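Local coordinates for protein putative alpha KG dependent 2,4-D dioxygenase (Burkholderia xenovorans, PDB 5J92) that probably catalyses iron(II)- and 2-oxoglutarate-dependent oxidation of an organic substrate that is not yet identified, at residues A[149-154]-A[269-274]; A[120-125]-A[219-224]. One frame throughout, in Å; residues are numbered along the deposited sequence.

Contacts 1 and 2 adjoin at the iron, their centres about 10 Å apart. Along the chain the four segments alternate, 120-125, 149-154, 219-224 and 269-274, so the two pairings cross. Contact 1 is a strand pair in the antiparallel sheet 251-254, 149-153, 269-273 and brings His-271; contact 2 sets the loop between helix 110-117 and strand 132-139, with His-122 and Asp-124, against the turn leading into strand 223-226. The 120-125 loop touches both 219-224 and 269-274, and a probable hydrogen bond of 2.9 Å links His-271 N to His-122 O. Ligands distant in sequence thereby converge on one iron.

Contact 1. Residues A[149-154]-A[269-274]; sequences TQFADM and LMHRGR. With FE2 (Fe (II) ion), chain E.
Arg-272 holds Gln-150 side-on, its NE and NH2 both donating to the single amide oxygen. Arg-272 NH2 lies 2.8 Å and Arg-272 NE 2.9 Å from Gln-150 OE1, which sits in the guanidinium plane, while both nitrogens reach it from the same face of the amide. The two long side chains run alongside each other, pointing the same way. Gln-150 NE2 bonds Ser-253 OG, and salt bridges join Arg-272 to Glu-243 and Arg-274 to Glu-240, both of the second subunit. The antiparallel backbones pair through Gln-150 N to Arg-272 O, 2.9 Å and nearly straight at 175°, and through Ala-152 N to Met-270 O, 2.9 Å.

On the Gln-150 face, Met-154 CE meets Met-270 CE at 3.9 Å, flexible thioethers suiting a buried seam. On the opposite face Phe-151 CD1 lies 3.6 Å from His-271 CB, apolar bulk beside the base of a ligand whose NE2 binds iron at 2.4 Å. One face thus combines a polar end, where the Gln-150 carbonyl holds an interface arginine, with an apolar end at Ala-152, Met-270 and Met-154; on the other, Phe-151, with backbone bonds at the flanking residues, probably helps to fix where His-271 sits.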
loop_
_atom_site.group_PDB
_atom_site.type_symbol
_atom_site.label_atom_id
_atom_site.label_comp_id
_atom_site.label_asym_id
_atom_site.label_seq_id
_atom_site.Cartn_x
_atom_site.Cartn_y
_atom_site.Cartn_z
ATOM N N THR A 149 5.512 -8.735 14.375
ATOM C CA THR A 149 6.263 -8.821 13.132
ATOM C C THR A 149 5.412 -9.636 12.166
ATOM O O THR A 149 4.897 -10.694 12.535
ATOM C CB THR A 149 7.639 -9.469 13.317
ATOM O OG1 THR A 149 8.348 -8.807 14.361
ATOM C CG2 THR A 149 8.467 -9.336 12.032
ATOM N N GLN A 150 5.213 -9.113 10.963
ATOM C CA GLN A 150 4.379 -9.754 9.965
ATOM C C GLN A 150 5.244 -10.252 8.816
ATOM O O GLN A 150 6.264 -9.642 8.478
ATOM C CB GLN A 150 3.301 -8.792 9.443
ATOM C CG GLN A 150 2.396 -8.254 10.536
ATOM C CD GLN A 150 1.180 -7.501 10.005
ATOM O OE1 GLN A 150 1.222 -6.872 8.939
ATOM N NE2 GLN A 150 0.080 -7.566 10.757
ATOM N N PHE A 151 4.832 -11.378 8.228
ATOM C CA PHE A 151 5.608 -12.055 7.198
ATOM C C PHE A 151 4.699 -12.356 6.023
ATOM O O PHE A 151 3.619 -12.927 6.203
ATOM C CB PHE A 151 6.249 -13.347 7.731
ATOM C CG PHE A 151 7.186 -13.120 8.880
ATOM C CD1 PHE A 151 8.518 -12.813 8.642
ATOM C CD2 PHE A 151 6.730 -13.185 10.198
ATOM C CE1 PHE A 151 9.399 -12.588 9.696
ATOM C CE2 PHE A 151 7.596 -12.962 11.261
ATOM C CZ PHE A 151 8.939 -12.661 11.006
ATOM N N ALA A 152 5.142 -11.987 4.827
ATOM C CA ALA A 152 4.377 -12.196 3.607
ATOM C C ALA A 152 5.083 -13.221 2.735
ATOM O O ALA A 152 6.270 -13.064 2.414
ATOM C CB ALA A 152 4.173 -10.879 2.859
ATOM N N ASP A 153 4.354 -14.268 2.357
ATOM C CA ASP A 153 4.933 -15.398 1.623
ATOM C C ASP A 153 5.036 -15.060 0.135
ATOM O O ASP A 153 4.021 -15.026 -0.570
ATOM C CB ASP A 153 4.084 -16.644 1.850
ATOM C CG ASP A 153 4.739 -17.921 1.297
ATOM O OD1 ASP A 153 5.627 -17.826 0.410
ATOM O OD2 ASP A 153 4.341 -19.019 1.764
ATOM N N MET A 154 6.258 -14.805 -0.346
ATOM C CA MET A 154 6.472 -14.487 -1.757
ATOM C C MET A 154 6.355 -15.705 -2.676
ATOM O O MET A 154 6.217 -15.532 -3.898
ATOM C CB MET A 154 7.850 -13.842 -1.955
ATOM C CG MET A 154 8.036 -12.506 -1.231
ATOM S SD MET A 154 6.838 -11.263 -1.749
ATOM C CE MET A 154 5.660 -11.356 -0.436
ATOM N N LEU A 269 10.534 -14.283 1.551
ATOM C CA LEU A 269 9.601 -13.481 2.321
ATOM C C LEU A 269 9.850 -12.000 2.136
ATOM O O LEU A 269 10.914 -11.567 1.688
ATOM C CB LEU A 269 9.704 -13.772 3.827
ATOM C CG LEU A 269 9.418 -15.194 4.279
ATOM C CD1 LEU A 269 10.043 -15.419 5.618
ATOM C CD2 LEU A 269 7.890 -15.365 4.340
ATOM N N MET A 270 8.833 -11.241 2.517
ATOM C CA MET A 270 8.963 -9.877 2.978
ATOM C C MET A 270 8.489 -9.884 4.422
ATOM O O MET A 270 7.754 -10.789 4.851
ATOM C CB MET A 270 8.129 -8.899 2.138
ATOM C CG MET A 270 8.787 -8.468 0.824
ATOM S SD MET A 270 7.990 -7.037 0.085
ATOM C CE MET A 270 6.293 -7.573 0.024
ATOM N N HIS A 271 8.933 -8.896 5.181
ATOM C CA HIS A 271 8.445 -8.773 6.547
ATOM C C HIS A 271 8.368 -7.297 6.899
ATOM O O HIS A 271 8.936 -6.441 6.216
ATOM C CB HIS A 271 9.345 -9.506 7.537
ATOM C CG HIS A 271 10.676 -8.853 7.705
ATOM N ND1 HIS A 271 11.696 -9.000 6.788
ATOM C CD2 HIS A 271 11.139 -8.012 8.657
ATOM C CE1 HIS A 271 12.734 -8.284 7.176
ATOM N NE2 HIS A 271 12.424 -7.683 8.310
ATOM N N ARG A 272 7.675 -7.007 7.992
ATOM C CA ARG A 272 7.595 -5.637 8.470
ATOM C C ARG A 272 7.257 -5.676 9.946
ATOM O O ARG A 272 6.625 -6.623 10.416
ATOM C CB ARG A 272 6.540 -4.820 7.709
ATOM C CG ARG A 272 5.096 -5.233 8.024
ATOM C CD ARG A 272 4.054 -4.387 7.282
ATOM N NE ARG A 272 2.694 -4.786 7.665
ATOM C CZ ARG A 272 1.600 -4.075 7.404
ATOM N NH1 ARG A 272 1.711 -2.935 6.753
ATOM N NH2 ARG A 272 0.397 -4.494 7.811
ATOM N N GLY A 273 7.677 -4.633 10.661
ATOM C CA GLY A 273 7.273 -4.450 12.040
ATOM C C GLY A 273 6.031 -3.585 12.129
ATOM O O GLY A 273 5.755 -2.773 11.253
ATOM N N ARG A 274 5.256 -3.810 13.171
ATOM C CA ARG A 274 4.050 -3.047 13.433
ATOM C C ARG A 274 4.259 -2.143 14.634
ATOM O O ARG A 274 4.966 -2.528 15.570
ATOM C CB ARG A 274 2.854 -3.977 13.695
ATOM C CG ARG A 274 2.533 -4.923 12.520
ATOM C CD ARG A 274 1.954 -4.156 11.331
ATOM N NE ARG A 274 0.693 -3.526 11.701
ATOM C CZ ARG A 274 0.328 -2.306 11.333
ATOM N NH1 ARG A 274 1.142 -1.567 10.594
ATOM N NH2 ARG A 274 -0.839 -1.814 11.729
HETATM FE FE FE2 E . 14.210 -6.030 8.474
#

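Contact 2. Residues A[120-125]-A[219-224]; sequences RWHSDA and LSSHAT. With FE2 (Fe (II) ion), chain E.
The metal-binding loop of the dioxygenase, carrying the His-X-Asp part of its iron site, rests here on a type I beta turn running from Ser-220 to Ala-223. His-122 and Ser-221 touch where CB of the histidine comes 3.4 Å from Ser-221 OG, and two hydrogen bonds, one between backbones and one from a backbone amide to a serine hydroxyl, fasten the segments nearby. Ser-221 N donates to Trp-121 O at 2.9 Å in a somewhat bent bond. Ser-123 N donates to Ser-220 OG at 3.0 Å in an almost straight bond, 171°. With OG anti to the backbone N (chi1 -174°), Ser-220 extends its hydroxyl to the loop; the same oxygen accepts a weak bond from His-222 N and is hydrogen-bonded to Ser-126 OG. A small hydroxyl residue suits this place because it can serve a loop amide and a turn amide without bulk.

His-222 sets CE1 3.9 Å from His-122 CB and turns a ring edge to Ser-123 O, while its ND1 is hydrogen-bonded to Ser-126 OG. The two imidazoles lie obliquely, their planes 70° apart.

On the iron side, His-122 ND1 donates to Arg-120 O at 2.7 Å. That bond lies close to the ring plane and should restrain the ring's rotation, directing NE2 at the metal, 2.5 Å away. Asp-124 OD1 also binds iron at 2.5 Å, and Ser-135 OG holds its other oxygen, OD2. With His-271 completing the protein ligands, the arrangement is the two-histidine, one-carboxylate facial triad of iron(II), 2-oxoglutarate-dependent dioxygenases, in which His-X-Asp and a distant histidine occupy one face of the metal.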
loop_
_atom_site.group_PDB
_atom_site.type_symbol
_atom_site.label_atom_id
_atom_site.label_comp_id
_atom_site.label_asym_id
_atom_site.label_seq_id
_atom_site.Cartn_x
_atom_site.Cartn_y
_atom_site.Cartn_z
ATOM N N ARG A 120 7.673 -0.659 6.730
ATOM C CA ARG A 120 7.350 -0.921 5.337
ATOM C C ARG A 120 7.837 -2.317 4.955
ATOM O O ARG A 120 8.917 -2.749 5.379
ATOM C CB ARG A 120 7.981 0.158 4.441
ATOM C CG ARG A 120 7.328 1.547 4.643
ATOM C CD ARG A 120 8.294 2.712 4.526
ATOM N NE ARG A 120 7.617 4.010 4.644
ATOM C CZ ARG A 120 7.450 4.685 5.783
ATOM N NH1 ARG A 120 7.902 4.195 6.927
ATOM N NH2 ARG A 120 6.837 5.863 5.785
ATOM N N TRP A 121 7.030 -3.025 4.162
ATOM C CA TRP A 121 7.377 -4.386 3.746
ATOM C C TRP A 121 8.715 -4.415 3.017
ATOM O O TRP A 121 8.925 -3.677 2.048
ATOM C CB TRP A 121 6.309 -4.958 2.814
ATOM C CG TRP A 121 4.990 -5.278 3.436
ATOM C CD1 TRP A 121 3.833 -4.561 3.313
ATOM C CD2 TRP A 121 4.673 -6.426 4.242
ATOM N NE1 TRP A 121 2.813 -5.196 4.007
ATOM C CE2 TRP A 121 3.314 -6.336 4.583
ATOM C CE3 TRP A 121 5.418 -7.521 4.708
ATOM C CZ2 TRP A 121 2.673 -7.299 5.370
ATOM C CZ3 TRP A 121 4.775 -8.486 5.493
ATOM C CH2 TRP A 121 3.421 -8.360 5.808
ATOM N N HIS A 122 9.624 -5.283 3.461
ATOM C CA HIS A 122 10.932 -5.353 2.815
ATOM C C HIS A 122 11.539 -6.739 3.029
ATOM O O HIS A 122 11.058 -7.535 3.836
ATOM C CB HIS A 122 11.845 -4.245 3.357
ATOM C CG HIS A 122 12.119 -4.376 4.815
ATOM N ND1 HIS A 122 11.157 -4.128 5.774
ATOM C CD2 HIS A 122 13.232 -4.765 5.484
ATOM C CE1 HIS A 122 11.666 -4.348 6.973
ATOM N NE2 HIS A 122 12.922 -4.732 6.827
ATOM N N SER A 123 12.589 -7.030 2.265
ATOM C CA SER A 123 13.429 -8.210 2.447
ATOM C C SER A 123 14.838 -7.736 2.796
ATOM O O SER A 123 15.381 -6.862 2.112
ATOM C CB SER A 123 13.453 -9.079 1.185
ATOM O OG SER A 123 14.217 -10.266 1.388
ATOM N N ASP A 124 15.409 -8.285 3.872
ATOM C CA ASP A 124 16.630 -7.727 4.464
ATOM C C ASP A 124 17.785 -7.651 3.476
ATOM O O ASP A 124 18.146 -8.648 2.844
ATOM C CB ASP A 124 17.053 -8.545 5.680
ATOM C CG ASP A 124 16.189 -8.245 6.883
ATOM O OD1 ASP A 124 15.371 -7.315 6.734
ATOM O OD2 ASP A 124 16.325 -8.914 7.939
ATOM N N ALA A 125 18.399 -6.465 3.397
ATOM C CA ALA A 125 19.604 -6.216 2.603
ATOM C C ALA A 125 19.429 -6.563 1.124
ATOM O O ALA A 125 20.425 -6.808 0.413
ATOM C CB ALA A 125 20.822 -6.954 3.181
ATOM N N LEU A 219 10.165 -9.208 -3.962
ATOM C CA LEU A 219 9.617 -7.897 -3.653
ATOM C C LEU A 219 10.325 -7.308 -2.439
ATOM O O LEU A 219 10.821 -8.034 -1.575
ATOM C CB LEU A 219 8.111 -7.983 -3.389
ATOM C CG LEU A 219 7.275 -8.572 -4.543
ATOM C CD1 LEU A 219 5.787 -8.507 -4.215
ATOM C CD2 LEU A 219 7.575 -7.857 -5.852
ATOM N N SER A 220 10.383 -5.979 -2.393
ATOM C CA SER A 220 10.963 -5.290 -1.252
ATOM C C SER A 220 10.713 -3.808 -1.433
ATOM O O SER A 220 10.717 -3.307 -2.561
ATOM C CB SER A 220 12.478 -5.559 -1.134
ATOM O OG SER A 220 13.000 -4.994 0.047
ATOM N N SER A 221 10.538 -3.101 -0.316
ATOM C CA SER A 221 10.477 -1.648 -0.411
ATOM C C SER A 221 11.731 -1.079 -1.068
ATOM O O SER A 221 11.705 0.059 -1.546
ATOM C CB SER A 221 10.304 -1.030 0.974
ATOM O OG SER A 221 11.472 -1.259 1.747
ATOM N N HIS A 222 12.840 -1.833 -1.061
ATOM C CA HIS A 222 14.081 -1.375 -1.672
ATOM C C HIS A 222 14.028 -1.386 -3.190
ATOM O O HIS A 222 14.820 -0.681 -3.818
ATOM C CB HIS A 222 15.253 -2.236 -1.188
ATOM C CG HIS A 222 15.326 -2.361 0.304
ATOM N ND1 HIS A 222 15.409 -3.575 0.948
ATOM C CD2 HIS A 222 15.334 -1.418 1.278
ATOM C CE1 HIS A 222 15.464 -3.380 2.254
ATOM N NE2 HIS A 222 15.414 -2.079 2.482
ATOM N N ALA A 223 13.142 -2.186 -3.783
ATOM C CA ALA A 223 13.010 -2.281 -5.227
ATOM C C ALA A 223 12.278 -1.055 -5.758
ATOM O O ALA A 223 11.199 -0.712 -5.273
ATOM C CB ALA A 223 12.248 -3.557 -5.615
ATOM N N THR A 224 12.862 -0.390 -6.752
ATOM C CA THR A 224 12.250 0.828 -7.263
ATOM C C THR A 224 11.528 0.626 -8.590
ATOM O O THR A 224 10.407 1.115 -8.748
ATOM C CB THR A 224 13.293 1.939 -7.398
ATOM O OG1 THR A 224 14.337 1.512 -8.279
ATOM C CG2 THR A 224 13.886 2.249 -6.039
HETATM FE FE FE2 E . 14.210 -6.030 8.474
#